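Local coordinates for protein polyprenyl synthetase (Zymomonas mobilis subsp. mobilis, PDB 4KKM) that probably joins isoprenyl diphosphate units into longer prenyl chains, as a magnesium-dependent member of the FPP/GGPP synthase family, at residues L144-L149 and A167-S172; L162-A167 and L215-I220. All coordinates share one frame; numbering follows the deposited sequence.

Interactions 1 and 2 share helix 158-172, which packs on helix 131-150 through its C-terminal part and on helix 208-221 through its middle. Their centres lie about 9 Å apart, and Ala167 belongs to both. Along the chain the segments alternate: 144-149, 162-167, 167-172, 215-220. Both helix pairs run nearly antiparallel. The two contacts also touch directly, with Leu149 CB 3.7 Å from Ile165 CG1. Helix 158-172 thus ties two other helices of the all-helical prenyl synthase fold together. Both contacts reach the second subunit, and both lie away from the calcium site at Asp108 and Asp114.

Interaction 1. Residues L144-L149 and A167-S172; sequences LAFEIL and ALAIAS
Leu168 of helix 158-172 packs against Phe146, Ala145 and Leu149 of helix 131-150. Its CG is anti to the backbone N (chi1 -174°), which carries the CD2 methyl across to the other helix. CD2 lies over one face of the Phe146 ring, 4.2 Å from the ring centroid. It sits nearer the ring's edge than its centre, 23° from the ring normal, and makes a CH-pi contact. The same methyl meets Leu149 CD1 at 3.6 Å and Ala145 CB at 3.9 Å. The Leu149 and Leu168 side chains pass at an angle.

The Phe146 ring meets Ala169 differently. Its CE1 corner comes within 3.7 Å of Ala169 N, which lies at the ring edge and in its plane. Ala169 CB is also close, at 3.8 Å from CE1. One face of the ring therefore carries a leucine methyl, while its edge faces the backbone N of the following residue, Ala169.

The two short helix axes are 11.1 Å apart and nearly antiparallel. Helix 87-109 adds Ile97 against Leu168, and Cys99 and Ile100 against Ala145. Helix 208-221 brings Phe213 to Leu168. At the dimer interface the Phe146 ring stacks on Phe146 of the second subunit.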
loop_
_atom_site.group_PDB
_atom_site.type_symbol
_atom_site.label_atom_id
_atom_site.label_comp_id
_atom_site.label_asym_id
_atom_site.label_seq_id
_atom_site.Cartn_x
_atom_site.Cartn_y
_atom_site.Cartn_z
ATOM N N LEU B 144 -4.368 3.272 3.249
ATOM C CA LEU B 144 -4.767 4.282 4.234
ATOM C C LEU B 144 -3.557 4.977 4.864
ATOM O O LEU B 144 -3.600 6.181 5.142
ATOM C CB LEU B 144 -5.646 3.659 5.326
ATOM C CG LEU B 144 -6.235 4.653 6.329
ATOM C CD1 LEU B 144 -7.107 5.679 5.606
ATOM C CD2 LEU B 144 -7.032 3.921 7.401
ATOM N N ALA B 145 -2.477 4.225 5.078
ATOM C CA ALA B 145 -1.265 4.795 5.665
ATOM C C ALA B 145 -0.782 5.997 4.859
ATOM O O ALA B 145 -0.386 7.026 5.418
ATOM C CB ALA B 145 -0.156 3.745 5.736
ATOM N N PHE B 146 -0.822 5.861 3.537
ATOM C CA PHE B 146 -0.299 6.903 2.656
ATOM C C PHE B 146 -1.274 8.062 2.520
ATOM O O PHE B 146 -0.856 9.222 2.411
ATOM C CB PHE B 146 0.102 6.318 1.297
ATOM C CG PHE B 146 1.242 5.353 1.392
ATOM C CD1 PHE B 146 2.548 5.815 1.513
ATOM C CD2 PHE B 146 1.012 3.988 1.418
ATOM C CE1 PHE B 146 3.606 4.925 1.636
ATOM C CE2 PHE B 146 2.064 3.095 1.542
ATOM C CZ PHE B 146 3.364 3.564 1.646
ATOM N N GLU B 147 -2.570 7.756 2.549
ATOM C CA GLU B 147 -3.580 8.809 2.592
ATOM C C GLU B 147 -3.379 9.691 3.819
ATOM O O GLU B 147 -3.420 10.918 3.721
ATOM C CB GLU B 147 -5.008 8.241 2.589
ATOM C CG GLU B 147 -6.061 9.341 2.430
ATOM C CD GLU B 147 -7.489 8.830 2.488
ATOM O OE1 GLU B 147 -7.694 7.601 2.391
ATOM O OE2 GLU B 147 -8.410 9.663 2.630
ATOM N N ILE B 148 -3.150 9.062 4.969
ATOM C CA ILE B 148 -2.969 9.800 6.222
ATOM C C ILE B 148 -1.757 10.727 6.151
ATOM O O ILE B 148 -1.839 11.905 6.511
ATOM C CB ILE B 148 -2.807 8.841 7.428
ATOM C CG1 ILE B 148 -4.103 8.068 7.695
ATOM C CG2 ILE B 148 -2.379 9.606 8.686
ATOM C CD1 ILE B 148 -3.896 6.843 8.578
ATOM N N LEU B 149 -0.633 10.201 5.671
ATOM C CA LEU B 149 0.601 10.987 5.604
ATOM C C LEU B 149 0.520 12.155 4.628
ATOM O O LEU B 149 1.256 13.136 4.759
ATOM C CB LEU B 149 1.793 10.107 5.228
ATOM C CG LEU B 149 2.315 9.148 6.298
ATOM C CD1 LEU B 149 3.540 8.409 5.776
ATOM C CD2 LEU B 149 2.653 9.919 7.575
ATOM N N ALA B 167 9.916 7.732 2.817
ATOM C CA ALA B 167 10.491 6.868 3.848
ATOM C C ALA B 167 9.572 5.699 4.175
ATOM O O ALA B 167 10.027 4.570 4.314
ATOM C CB ALA B 167 10.805 7.668 5.110
ATOM N N LEU B 168 8.272 5.963 4.303
ATOM C CA LEU B 168 7.342 4.880 4.593
ATOM C C LEU B 168 7.271 3.842 3.462
ATOM O O LEU B 168 7.248 2.636 3.722
ATOM C CB LEU B 168 5.947 5.418 4.911
ATOM C CG LEU B 168 4.986 4.310 5.362
ATOM C CD1 LEU B 168 5.479 3.693 6.668
ATOM C CD2 LEU B 168 3.555 4.816 5.493
ATOM N N ALA B 169 7.240 4.303 2.211
ATOM C CA ALA B 169 7.106 3.385 1.074
ATOM C C ALA B 169 8.321 2.478 0.958
ATOM O O ALA B 169 8.201 1.281 0.684
ATOM C CB ALA B 169 6.876 4.150 -0.233
ATOM N N ILE B 170 9.497 3.056 1.177
ATOM C CA ILE B 170 10.727 2.273 1.183
ATOM C C ILE B 170 10.730 1.292 2.358
ATOM O O ILE B 170 11.043 0.109 2.193
ATOM C CB ILE B 170 11.958 3.189 1.243
ATOM C CG1 ILE B 170 12.050 4.022 -0.044
ATOM C CG2 ILE B 170 13.225 2.374 1.465
ATOM C CD1 ILE B 170 13.118 5.114 0.008
ATOM N N ALA B 171 10.340 1.772 3.536
ATOM C CA ALA B 171 10.316 0.921 4.731
ATOM C C ALA B 171 9.281 -0.205 4.656
ATOM O O ALA B 171 9.384 -1.204 5.377
ATOM C CB ALA B 171 10.066 1.764 5.977
ATOM N N SER B 172 8.280 -0.037 3.803
ATOM C CA SER B 172 7.158 -0.973 3.774
ATOM C C SER B 172 7.264 -2.057 2.698
ATOM O O SER B 172 6.657 -3.118 2.834
ATOM C CB SER B 172 5.828 -0.211 3.624
ATOM O OG SER B 172 5.653 0.701 4.705
#

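Interaction 2. Residues L162-A167 and L215-I220; sequences LELIQA and LEAGAI
Ile220 projects from helix 208-221 onto helix 158-172, where Glu163 and Leu164 receive it. Its CG2 methyl lies 3.8 Å from Glu163 CB, and its CD1 is close to the same carbon. Glu163 OE1 comes alongside the branch, 3.8 Å from Ile220 CG1, as a packing contact. The Glu163 and Ile220 side chains pass at a slant. Leu164 and Ile220 instead run side by side with their ends pointing opposite ways, with Leu164 CD2 3.8 Å from Ile220 CG2. That CD2 also meets Ala217 CB at 3.6 Å. With CG anti to the carbonyl carbon (chi1 -68°), the Leu164 side chain brings its end closer to helix 208-221 than its CB bond alone would. Ala167 CB marks the other end of the contact, at 4.5 Å from Ile220 CD1 and 4.2 Å from Glu216 OE1. An alanine in place of Ile220 would probably open a gap beside Leu164 CD2 and leave Glu163 CB without the methyl groups that pack on it.

This is a nearly antiparallel helix pair within the all-helical prenyl synthase fold. The segment axes approach to 9.9 Å. The small side chain of Ala217 is consistent with the close approach of the backbones here, its CA 6.2 Å from Leu164 CA.

Farther out, Arg223 forms a salt bridge with Glu163 OE2 and a hydrogen bond with Ile220 O, linking the glutamate to the end of helix 208-221. Glu216 OE1 forms a salt bridge with Lys233 of helix 226-253. On the buried side, Val93 of helix 87-109 packs against both Leu164 and Ala217.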
loop_
_atom_site.group_PDB
_atom_site.type_symbol
_atom_site.label_atom_id
_atom_site.label_comp_id
_atom_site.label_asym_id
_atom_site.label_seq_id
_atom_site.Cartn_x
_atom_site.Cartn_y
_atom_site.Cartn_z
ATOM N N LEU B 162 6.226 14.723 2.095
ATOM C CA LEU B 162 6.866 13.916 1.058
ATOM C C LEU B 162 7.992 13.036 1.606
ATOM O O LEU B 162 8.130 11.879 1.210
ATOM C CB LEU B 162 7.415 14.802 -0.063
ATOM C CG LEU B 162 6.402 15.251 -1.114
ATOM C CD1 LEU B 162 7.094 16.031 -2.216
ATOM C CD2 LEU B 162 5.673 14.053 -1.690
ATOM N N GLU B 163 8.809 13.593 2.495
ATOM C CA GLU B 163 9.892 12.823 3.102
ATOM C C GLU B 163 9.339 11.642 3.897
ATOM O O GLU B 163 9.895 10.541 3.858
ATOM C CB GLU B 163 10.775 13.709 3.990
ATOM C CG GLU B 163 11.666 14.676 3.211
ATOM C CD GLU B 163 12.445 15.628 4.109
ATOM O OE1 GLU B 163 12.899 15.198 5.188
ATOM O OE2 GLU B 163 12.596 16.812 3.738
ATOM N N LEU B 164 8.240 11.875 4.612
ATOM C CA LEU B 164 7.591 10.809 5.377
ATOM C C LEU B 164 7.063 9.727 4.444
ATOM O O LEU B 164 7.277 8.532 4.672
ATOM C CB LEU B 164 6.449 11.372 6.237
ATOM C CG LEU B 164 6.875 12.289 7.390
ATOM C CD1 LEU B 164 5.657 12.950 8.005
ATOM C CD2 LEU B 164 7.635 11.488 8.446
ATOM N N ILE B 165 6.371 10.154 3.392
ATOM C CA ILE B 165 5.809 9.228 2.413
ATOM C C ILE B 165 6.888 8.385 1.721
ATOM O O ILE B 165 6.768 7.162 1.632
ATOM C CB ILE B 165 4.958 9.975 1.368
ATOM C CG1 ILE B 165 3.671 10.499 2.018
ATOM C CG2 ILE B 165 4.628 9.061 0.204
ATOM C CD1 ILE B 165 2.994 11.613 1.246
ATOM N N GLN B 166 7.944 9.029 1.232
ATOM C CA GLN B 166 9.032 8.270 0.621
ATOM C C GLN B 166 9.646 7.270 1.599
ATOM O O GLN B 166 9.863 6.105 1.257
ATOM C CB GLN B 166 10.126 9.191 0.074
ATOM C CG GLN B 166 11.291 8.409 -0.505
ATOM C CD GLN B 166 12.087 9.195 -1.529
ATOM O OE1 GLN B 166 12.270 10.406 -1.397
ATOM N NE2 GLN B 166 12.559 8.505 -2.563
ATOM N N ALA B 167 9.916 7.732 2.817
ATOM C CA ALA B 167 10.491 6.868 3.848
ATOM C C ALA B 167 9.572 5.699 4.175
ATOM O O ALA B 167 10.027 4.570 4.314
ATOM C CB ALA B 167 10.805 7.668 5.110
ATOM N N LEU B 215 11.673 6.370 14.044
ATOM C CA LEU B 215 12.723 7.274 14.523
ATOM C C LEU B 215 13.014 8.352 13.486
ATOM O O LEU B 215 13.166 9.530 13.819
ATOM C CB LEU B 215 14.004 6.494 14.857
ATOM C CG LEU B 215 14.127 5.956 16.294
ATOM C CD1 LEU B 215 14.300 7.091 17.301
ATOM C CD2 LEU B 215 12.927 5.075 16.671
ATOM N N GLU B 216 13.076 7.948 12.222
ATOM C CA GLU B 216 13.368 8.898 11.160
ATOM C C GLU B 216 12.232 9.910 11.016
ATOM O O GLU B 216 12.465 11.083 10.727
ATOM C CB GLU B 216 13.646 8.185 9.833
ATOM C CG GLU B 216 14.064 9.133 8.711
ATOM C CD GLU B 216 14.489 8.416 7.435
ATOM O OE1 GLU B 216 14.315 7.180 7.343
ATOM O OE2 GLU B 216 15.004 9.097 6.520
ATOM N N ALA B 217 11.004 9.453 11.250
ATOM C CA ALA B 217 9.840 10.330 11.171
ATOM C C ALA B 217 9.939 11.477 12.173
ATOM O O ALA B 217 9.569 12.614 11.872
ATOM C CB ALA B 217 8.555 9.534 11.388
ATOM N N GLY B 218 10.448 11.177 13.363
ATOM C CA GLY B 218 10.652 12.198 14.378
ATOM C C GLY B 218 11.636 13.255 13.919
ATOM O O GLY B 218 11.409 14.455 14.095
ATOM N N ALA B 219 12.731 12.804 13.316
ATOM C CA ALA B 219 13.740 13.707 12.775
ATOM C C ALA B 219 13.169 14.555 11.645
ATOM O O ALA B 219 13.442 15.748 11.557
ATOM C CB ALA B 219 14.946 12.918 12.288
ATOM N N ILE B 220 12.373 13.926 10.785
ATOM C CA ILE B 220 11.743 14.610 9.660
ATOM C C ILE B 220 10.739 15.661 10.146
ATOM O O ILE B 220 10.770 16.813 9.701
ATOM C CB ILE B 220 11.069 13.592 8.707
ATOM C CG1 ILE B 220 12.135 12.776 7.969
ATOM C CG2 ILE B 220 10.155 14.288 7.703
ATOM C CD1 ILE B 220 11.575 11.572 7.210
#